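Local coordinates for formate-dependent phosphoribosylglycinamide formyltransferase (Mycobacterium tuberculosis H37Rv, PDB 6KHR), which is an enzyme of the ATP-grasp superfamily, with an ATP-grasp domain in which helices pack against antiparallel sheets, at residues W150-L155 against Q159-H164; K274-R279 against D299-A304. One frame throughout, in Å; residues are numbered along the deposited sequence.

How the contacts relate
Following the chain from the N terminus, contact 1 comes first and closes a very short loop: strand 149-152 turns straight into helix 155-165, which packs back against it. Contact 2 opens later and spans a longer excursion, from helix 267-284 through strand 288-297 to strand 300-307. The two are in series, neither nested nor crossing, and both belong to the ATP-grasp domain. Contact 1 ties a helix to a small three-stranded sheet, whereas contact 2 ties a helix to strand 300-307 of the large sheet. Their centres are about 27 Å apart, with nearest atoms about 10 Å apart. Pro-145, just ahead of strand 149-152, touches Ile-276 of contact 2.

Contact 1: W150-L155 against Q159-H164; sequences WFVGSL and QAVAVH
Val-161 sits over one face of the Trp-150 indole. Its CG1 stands 3.5 Å above the ring plane, offset toward the rim, and lies 3.6 Å from Trp-150 CE3; with CG1 4.0 Å from the centroid of the six-membered ring and 29° off its normal, this is a CH-pi contact. The other methyl, Val-161 CG2, spans the base of the same side chain, 3.9 Å from Trp-150 CG, and reaches Val-152 CG1 at 4.1 Å. CG1 thus covers the six-membered ring, while CG2 bridges the root of the indole and Val-152. Val-161 CG1 stands anti to the backbone N (chi1 171°), which carries it over the benzo ring. Farther along, at the end of the indole, Trp-150 CZ2 lies 4.1 Å from His-164 CD2, at the edge of the imidazole and near its plane, though the approach is oblique to the indole. His-164 ND1 is hydrogen-bonded to Gln-204 OE1, which gives the imidazole a second hold.

Strand 149-152 followed at once by helix 155-165 forms a beta-alpha unit: the strand is an outer one of a small three-stranded antiparallel sheet and the helix packs on it, consistent with the lesser subdomain of ATP-grasp proteins. Residues 159-164 run at 153° to residues 150-152, nearly antiparallel, their axes 10.1 Å apart at closest approach. At the turn, Gln-159 N donates to Leu-155 O at 2.9 Å, the i to i+4 bond of an alpha-helical turn. Strand 149-152 is bonded by its backbone to strand 214-217, through Trp-150 with Ala-216 and Val-152 with Val-214. Val-161 also touches Leu-169, and Val-152 rests on Leu-158 of the helix.

Contact 2: K274-R279 against D299-A304; sequences KSIAAR and DEVYFA
A helix packed on the face of an antiparallel sheet is the element here: helix 267-284 leads into the hairpin of strands 288-297 and 300-307, and at this contact reaches the second of these, an outermost strand of the eight-stranded sheet within this chain. This alpha-beta-beta succession belongs to the ATP-grasp domain, and the helix with its hairpin is consistent with the larger subdomain. A single helix residue, Ile-276, carries the whole contact and reaches two strand residues, Val-301 and Phe-303. All three are buried and no hydrogen bond crosses between the segments, so the grip is purely apolar. The isoleucine divides its branches: with chi1 at -67°, CG1 runs anti to the carbonyl carbon and, extended through chi2 (167°), carries the delta methyl to Val-301, while CG2 turns toward Phe-303.

Leu-294 of strand 288-297 touches both Ile-276 and Val-301, extending the apolar patch onto the neighbouring strand. Pro-145 also touches Ile-276 and is backbone-bonded to Phe-303. The helix lies across the sheet face, since Ala-277 meets Met-228, Val-230 and Phe-243 on inner strands. Ile-276 CG2 lies 4.2 Å from both CB and CD1 of Phe-303, approaching the ring obliquely. The nearest meeting of all is methyl to methyl, Ile-276 CD1 to Val-301 CG1 at 3.7 Å.

Contact 1: W150-L155 against Q159-H164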
ATOM      1  N   TRP A 150     -29.288  -9.946 -27.106  1.00 51.36           N
ATOM      2  CA  TRP A 150     -30.097 -11.156 -27.365  1.00 54.35           C
ATOM      3  C   TRP A 150     -29.203 -12.381 -27.308  1.00 53.07           C
ATOM      4  O   TRP A 150     -28.086 -12.301 -27.742  1.00 49.92           O
ATOM      5  CB  TRP A 150     -30.749 -11.078 -28.742  1.00 51.03           C
ATOM      6  CG  TRP A 150     -31.671  -9.923 -28.903  1.00 46.23           C
ATOM      7  CD1 TRP A 150     -33.008  -9.912 -28.691  1.00 39.35           C
ATOM      8  CD2 TRP A 150     -31.312  -8.586 -29.257  1.00 49.82           C
ATOM      9  NE1 TRP A 150     -33.505  -8.663 -28.906  1.00 43.41           N
ATOM     10  CE2 TRP A 150     -32.484  -7.828 -29.234  1.00 46.74           C
ATOM     11  CE3 TRP A 150     -30.111  -7.951 -29.541  1.00 44.35           C
ATOM     12  CZ2 TRP A 150     -32.496  -6.477 -29.525  1.00 45.89           C
ATOM     13  CZ3 TRP A 150     -30.116  -6.617 -29.836  1.00 40.83           C
ATOM     14  CH2 TRP A 150     -31.295  -5.894 -29.830  1.00 51.59           C
ATOM     15  N   PHE A 151     -29.708 -13.449 -26.723  1.00 53.09           N
ATOM     16  CA  PHE A 151     -29.026 -14.734 -26.738  1.00 65.88           C
ATOM     17  C   PHE A 151     -29.709 -15.592 -27.789  1.00 72.60           C
ATOM     18  O   PHE A 151     -30.921 -15.805 -27.716  1.00 73.42           O
ATOM     19  CB  PHE A 151     -29.070 -15.401 -25.362  1.00 73.37           C
ATOM     20  CG  PHE A 151     -28.378 -14.602 -24.275  1.00 78.10           C
ATOM     21  CD1 PHE A 151     -27.062 -14.189 -24.428  1.00 73.47           C
ATOM     22  CD2 PHE A 151     -29.052 -14.249 -23.111  1.00 77.01           C
ATOM     23  CE1 PHE A 151     -26.423 -13.451 -23.433  1.00 77.56           C
ATOM     24  CE2 PHE A 151     -28.417 -13.505 -22.117  1.00 81.29           C
ATOM     25  CZ  PHE A 151     -27.098 -13.109 -22.283  1.00 83.20           C
ATOM     26  N   VAL A 152     -28.948 -16.046 -28.780  1.00 78.98           N
ATOM     27  CA  VAL A 152     -29.474 -16.870 -29.856  1.00 82.18           C
ATOM     28  C   VAL A 152     -28.798 -18.232 -29.786  1.00 87.89           C
ATOM     29  O   VAL A 152     -27.838 -18.432 -29.046  1.00 94.07           O
ATOM     30  CB  VAL A 152     -29.268 -16.225 -31.246  1.00 83.58           C
ATOM     31  CG1 VAL A 152     -29.921 -14.852 -31.288  1.00 85.18           C
ATOM     32  CG2 VAL A 152     -27.787 -16.153 -31.593  1.00 79.92           C
ATOM     33  N   GLY A 153     -29.320 -19.172 -30.569  1.00 84.83           N
ATOM     34  CA  GLY A 153     -28.792 -20.525 -30.607  1.00 85.13           C
ATOM     35  C   GLY A 153     -28.954 -21.162 -31.974  1.00 86.86           C
ATOM     36  O   GLY A 153     -28.694 -22.357 -32.157  1.00 86.37           O
ATOM     37  N   SER A 154     -29.404 -20.363 -32.938  1.00 88.21           N
ATOM     38  CA  SER A 154     -29.527 -20.762 -34.329  1.00 80.79           C
ATOM     39  C   SER A 154     -28.861 -19.710 -35.189  1.00 98.04           C
ATOM     40  O   SER A 154     -28.452 -18.649 -34.711  1.00 98.63           O
ATOM     41  CB  SER A 154     -30.992 -20.908 -34.763  1.00 64.89           C
ATOM     42  N   LEU A 155     -28.759 -20.009 -36.480  1.00105.45           N
ATOM     43  CA  LEU A 155     -28.533 -18.931 -37.433  1.00103.42           C
ATOM     44  C   LEU A 155     -29.801 -18.106 -37.610  1.00 97.00           C
ATOM     45  O   LEU A 155     -29.752 -16.872 -37.619  1.00103.21           O
ATOM     46  CB  LEU A 155     -28.058 -19.504 -38.766  1.00101.67           C
ATOM     47  CG  LEU A 155     -27.665 -18.459 -39.808  1.00 97.23           C
ATOM     48  CD1 LEU A 155     -26.535 -17.602 -39.288  1.00 88.51           C
ATOM     49  CD2 LEU A 155     -27.283 -19.128 -41.114  1.00104.59           C
ATOM     50  N   GLN A 159     -30.638 -14.137 -37.633  1.00 86.80           N
ATOM     51  CA  GLN A 159     -31.261 -13.473 -38.775  1.00 91.52           C
ATOM     52  C   GLN A 159     -32.312 -12.470 -38.318  1.00 78.23           C
ATOM     53  O   GLN A 159     -32.305 -11.306 -38.737  1.00 84.09           O
ATOM     54  CB  GLN A 159     -31.885 -14.509 -39.713  1.00103.00           C
ATOM     55  CG  GLN A 159     -31.248 -14.592 -41.092  1.00108.62           C
ATOM     56  CD  GLN A 159     -29.931 -15.338 -41.074  1.00112.37           C
ATOM     57  OE1 GLN A 159     -29.501 -15.820 -40.031  1.00120.18           O
ATOM     58  NE2 GLN A 159     -29.286 -15.444 -42.229  1.00106.54           N
ATOM     59  N   ALA A 160     -33.214 -12.905 -37.442  1.00 62.14           N
ATOM     60  CA  ALA A 160     -34.248 -12.011 -36.939  1.00 57.98           C
ATOM     61  C   ALA A 160     -33.622 -10.797 -36.267  1.00 61.26           C
ATOM     62  O   ALA A 160     -33.922  -9.652 -36.626  1.00 63.14           O
ATOM     63  CB  ALA A 160     -35.172 -12.759 -35.982  1.00 52.69           C
ATOM     64  N   VAL A 161     -32.707 -11.036 -35.326  1.00 59.89           N
ATOM     65  CA  VAL A 161     -32.169  -9.956 -34.509  1.00 67.40           C
ATOM     66  C   VAL A 161     -31.617  -8.856 -35.399  1.00 68.72           C
ATOM     67  O   VAL A 161     -31.909  -7.673 -35.203  1.00 65.75           O
ATOM     68  CB  VAL A 161     -31.107 -10.496 -33.533  1.00 59.84           C
ATOM     69  CG1 VAL A 161     -30.381  -9.341 -32.840  1.00 46.23           C
ATOM     70  CG2 VAL A 161     -31.759 -11.423 -32.509  1.00 50.09           C
ATOM     71  N   ALA A 162     -30.840  -9.241 -36.411  1.00 68.21           N
ATOM     72  CA  ALA A 162     -30.297  -8.266 -37.348  1.00 69.96           C
ATOM     73  C   ALA A 162     -31.412  -7.474 -38.021  1.00 73.05           C
ATOM     74  O   ALA A 162     -31.335  -6.241 -38.117  1.00 74.32           O
ATOM     75  CB  ALA A 162     -29.429  -8.971 -38.380  1.00 78.54           C
ATOM     76  N   VAL A 163     -32.467  -8.161 -38.477  1.00 66.64           N
ATOM     77  CA  VAL A 163     -33.602  -7.474 -39.094  1.00 60.66           C
ATOM     78  C   VAL A 163     -34.263  -6.537 -38.099  1.00 62.23           C
ATOM     79  O   VAL A 163     -34.652  -5.415 -38.440  1.00 64.19           O
ATOM     80  CB  VAL A 163     -34.616  -8.494 -39.650  1.00 61.94           C
ATOM     81  CG1 VAL A 163     -35.901  -7.782 -40.113  1.00 65.13           C
ATOM     82  CG2 VAL A 163     -33.994  -9.307 -40.774  1.00 55.13           C
ATOM     83  N   HIS A 164     -34.408  -6.995 -36.869  1.00 61.29           N
ATOM     84  CA  HIS A 164     -35.070  -6.171 -35.833  1.00 54.49           C
ATOM     85  C   HIS A 164     -34.159  -5.042 -35.368  1.00 58.08           C
ATOM     86  O   HIS A 164     -34.506  -3.921 -35.585  1.00 58.50           O
ATOM     87  CB  HIS A 164     -35.448  -7.056 -34.664  1.00 44.35           C
ATOM     88  CG  HIS A 164     -35.992  -6.298 -33.515  1.00 55.20           C
ATOM     89  ND1 HIS A 164     -37.152  -5.602 -33.586  1.00 54.61           N
ATOM     90  CD2 HIS A 164     -35.542  -6.137 -32.268  1.00 53.97           C
ATOM     91  CE1 HIS A 164     -37.400  -5.044 -32.440  1.00 52.03           C
ATOM     92  NE2 HIS A 164     -36.436  -5.360 -31.626  1.00 55.98           N
TER

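Contact 2: K274-R279 against D299-A304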
ATOM      1  N   LYS A 274     -24.620   5.676  -9.210  1.00 41.06           N
ATOM      2  CA  LYS A 274     -24.792   5.203  -7.843  1.00 41.97           C
ATOM      3  C   LYS A 274     -25.982   4.258  -7.751  1.00 40.99           C
ATOM      4  O   LYS A 274     -25.903   3.178  -7.149  1.00 44.27           O
ATOM      5  CB  LYS A 274     -24.983   6.386  -6.898  1.00 53.79           C
ATOM      6  CG  LYS A 274     -23.690   7.047  -6.393  1.00 62.83           C
ATOM      7  CD  LYS A 274     -23.992   7.830  -5.110  1.00 78.07           C
ATOM      8  CE  LYS A 274     -22.925   8.849  -4.749  1.00 87.05           C
ATOM      9  NZ  LYS A 274     -23.402   9.762  -3.654  1.00 93.85           N
ATOM     10  N   SER A 275     -27.094   4.656  -8.367  1.00 45.66           N
ATOM     11  CA  SER A 275     -28.313   3.867  -8.298  1.00 46.86           C
ATOM     12  C   SER A 275     -28.084   2.456  -8.841  1.00 43.92           C
ATOM     13  O   SER A 275     -28.356   1.459  -8.156  1.00 33.00           O
ATOM     14  CB  SER A 275     -29.413   4.590  -9.065  1.00 41.90           C
ATOM     15  OG  SER A 275     -30.674   4.117  -8.698  1.00 50.81           O
ATOM     16  N   ILE A 276     -27.541   2.365 -10.060  1.00 28.02           N
ATOM     17  CA  ILE A 276     -27.238   1.079 -10.701  1.00 34.23           C
ATOM     18  C   ILE A 276     -26.236   0.276  -9.875  1.00 38.33           C
ATOM     19  O   ILE A 276     -26.460  -0.908  -9.575  1.00 36.70           O
ATOM     20  CB  ILE A 276     -26.696   1.305 -12.125  1.00 41.74           C
ATOM     21  CG1 ILE A 276     -27.766   1.885 -13.032  1.00 44.70           C
ATOM     22  CG2 ILE A 276     -26.072   0.031 -12.680  1.00 25.12           C
ATOM     23  CD1 ILE A 276     -27.212   2.412 -14.342  1.00 47.24           C
ATOM     24  N   ALA A 277     -25.092   0.892  -9.548  1.00 46.02           N
ATOM     25  CA  ALA A 277     -24.090   0.233  -8.711  1.00 46.69           C
ATOM     26  C   ALA A 277     -24.714  -0.315  -7.427  1.00 38.55           C
ATOM     27  O   ALA A 277     -24.535  -1.494  -7.092  1.00 34.12           O
ATOM     28  CB  ALA A 277     -22.950   1.200  -8.387  1.00 42.73           C
ATOM     29  N   ALA A 278     -25.501   0.511  -6.725  1.00 27.94           N
ATOM     30  CA  ALA A 278     -26.074   0.087  -5.449  1.00 36.07           C
ATOM     31  C   ALA A 278     -27.042  -1.072  -5.618  1.00 40.54           C
ATOM     32  O   ALA A 278     -27.142  -1.938  -4.743  1.00 42.75           O
ATOM     33  CB  ALA A 278     -26.782   1.250  -4.772  1.00 25.60           C
ATOM     34  N   ARG A 279     -27.776  -1.105  -6.734  1.00 47.02           N
ATOM     35  CA  ARG A 279     -28.826  -2.115  -6.832  1.00 39.07           C
ATOM     36  C   ARG A 279     -28.261  -3.484  -7.208  1.00 41.00           C
ATOM     37  O   ARG A 279     -28.634  -4.490  -6.605  1.00 43.55           O
ATOM     38  CB  ARG A 279     -29.919  -1.648  -7.797  1.00 37.15           C
ATOM     39  CG  ARG A 279     -30.622  -0.394  -7.291  1.00 58.36           C
ATOM     40  CD  ARG A 279     -31.792   0.069  -8.148  1.00 72.19           C
ATOM     41  NE  ARG A 279     -33.028  -0.519  -7.661  1.00 84.16           N
ATOM     42  CZ  ARG A 279     -33.514  -1.668  -8.109  1.00105.32           C
ATOM     43  NH1 ARG A 279     -32.866  -2.322  -9.061  1.00114.05           N
ATOM     44  NH2 ARG A 279     -34.642  -2.165  -7.615  1.00115.14           N
ATOM     45  N   ASP A 299     -25.675  11.812 -20.323  1.00 57.96           N
ATOM     46  CA  ASP A 299     -26.672  11.502 -19.269  1.00 50.55           C
ATOM     47  C   ASP A 299     -26.949  10.008 -19.172  1.00 44.07           C
ATOM     48  O   ASP A 299     -27.499   9.633 -18.192  1.00 41.38           O
ATOM     49  CB  ASP A 299     -28.092  11.854 -19.699  1.00 72.97           C
ATOM     50  CG  ASP A 299     -28.367  13.301 -19.978  1.00100.30           C
ATOM     51  OD1 ASP A 299     -27.727  13.837 -20.835  1.00111.67           O
ATOM     52  OD2 ASP A 299     -29.239  13.844 -19.362  1.00107.02           O
ATOM     53  N   GLU A 300     -26.657   9.219 -20.195  1.00 38.17           N
ATOM     54  CA  GLU A 300     -27.050   7.802 -20.130  1.00 43.74           C
ATOM     55  C   GLU A 300     -26.001   6.926 -19.486  1.00 39.58           C
ATOM     56  O   GLU A 300     -24.884   7.057 -19.843  1.00 40.85           O
ATOM     57  CB  GLU A 300     -27.352   7.335 -21.542  1.00 44.59           C
ATOM     58  CG  GLU A 300     -28.109   8.362 -22.318  1.00 54.91           C
ATOM     59  CD  GLU A 300     -29.555   8.437 -21.890  1.00 60.97           C
ATOM     60  OE1 GLU A 300     -30.315   9.172 -22.494  1.00 56.32           O
ATOM     61  OE2 GLU A 300     -29.893   7.739 -20.959  1.00 53.02           O
ATOM     62  N   VAL A 301     -26.431   6.033 -18.603  1.00 45.98           N
ATOM     63  CA  VAL A 301     -25.533   5.100 -17.953  1.00 50.64           C
ATOM     64  C   VAL A 301     -26.038   3.695 -18.220  1.00 42.74           C
ATOM     65  O   VAL A 301     -27.241   3.427 -18.101  1.00 42.89           O
ATOM     66  CB  VAL A 301     -25.423   5.387 -16.448  1.00 37.86           C
ATOM     67  CG1 VAL A 301     -24.449   4.408 -15.788  1.00 42.86           C
ATOM     68  CG2 VAL A 301     -24.968   6.838 -16.251  1.00 31.62           C
ATOM     69  N   TYR A 302     -25.129   2.816 -18.626  1.00 23.89           N
ATOM     70  CA  TYR A 302     -25.445   1.435 -18.925  1.00 32.01           C
ATOM     71  C   TYR A 302     -24.658   0.520 -18.005  1.00 31.40           C
ATOM     72  O   TYR A 302     -23.470   0.732 -17.754  1.00 40.32           O
ATOM     73  CB  TYR A 302     -25.126   1.080 -20.368  1.00 27.78           C
ATOM     74  CG  TYR A 302     -25.840   1.926 -21.386  1.00 44.26           C
ATOM     75  CD1 TYR A 302     -25.295   3.129 -21.829  1.00 55.18           C
ATOM     76  CD2 TYR A 302     -27.041   1.523 -21.923  1.00 54.41           C
ATOM     77  CE1 TYR A 302     -25.941   3.903 -22.781  1.00 59.08           C
ATOM     78  CE2 TYR A 302     -27.696   2.284 -22.871  1.00 59.77           C
ATOM     79  CZ  TYR A 302     -27.141   3.473 -23.301  1.00 65.57           C
ATOM     80  OH  TYR A 302     -27.798   4.227 -24.249  1.00 71.70           O
ATOM     81  N   PHE A 303     -25.340  -0.485 -17.498  1.00 41.73           N
ATOM     82  CA  PHE A 303     -24.672  -1.574 -16.815  1.00 42.37           C
ATOM     83  C   PHE A 303     -23.935  -2.441 -17.827  1.00 39.59           C
ATOM     84  O   PHE A 303     -24.519  -2.862 -18.824  1.00 51.54           O
ATOM     85  CB  PHE A 303     -25.695  -2.406 -16.046  1.00 47.84           C
ATOM     86  CG  PHE A 303     -25.104  -3.600 -15.408  1.00 46.83           C
ATOM     87  CD1 PHE A 303     -24.354  -3.466 -14.236  1.00 42.18           C
ATOM     88  CD2 PHE A 303     -25.245  -4.854 -15.990  1.00 34.15           C
ATOM     89  CE1 PHE A 303     -23.791  -4.572 -13.626  1.00 32.92           C
ATOM     90  CE2 PHE A 303     -24.682  -5.962 -15.400  1.00 38.78           C
ATOM     91  CZ  PHE A 303     -23.956  -5.826 -14.204  1.00 33.41           C
ATOM     92  N   ALA A 304     -22.665  -2.721 -17.568  1.00 37.73           N
ATOM     93  CA  ALA A 304     -21.971  -3.696 -18.402  1.00 37.44           C
ATOM     94  C   ALA A 304     -21.568  -4.956 -17.659  1.00 49.01           C
ATOM     95  O   ALA A 304     -21.656  -6.044 -18.235  1.00 59.00           O
ATOM     96  CB  ALA A 304     -20.725  -3.084 -19.040  1.00 26.12           C
TER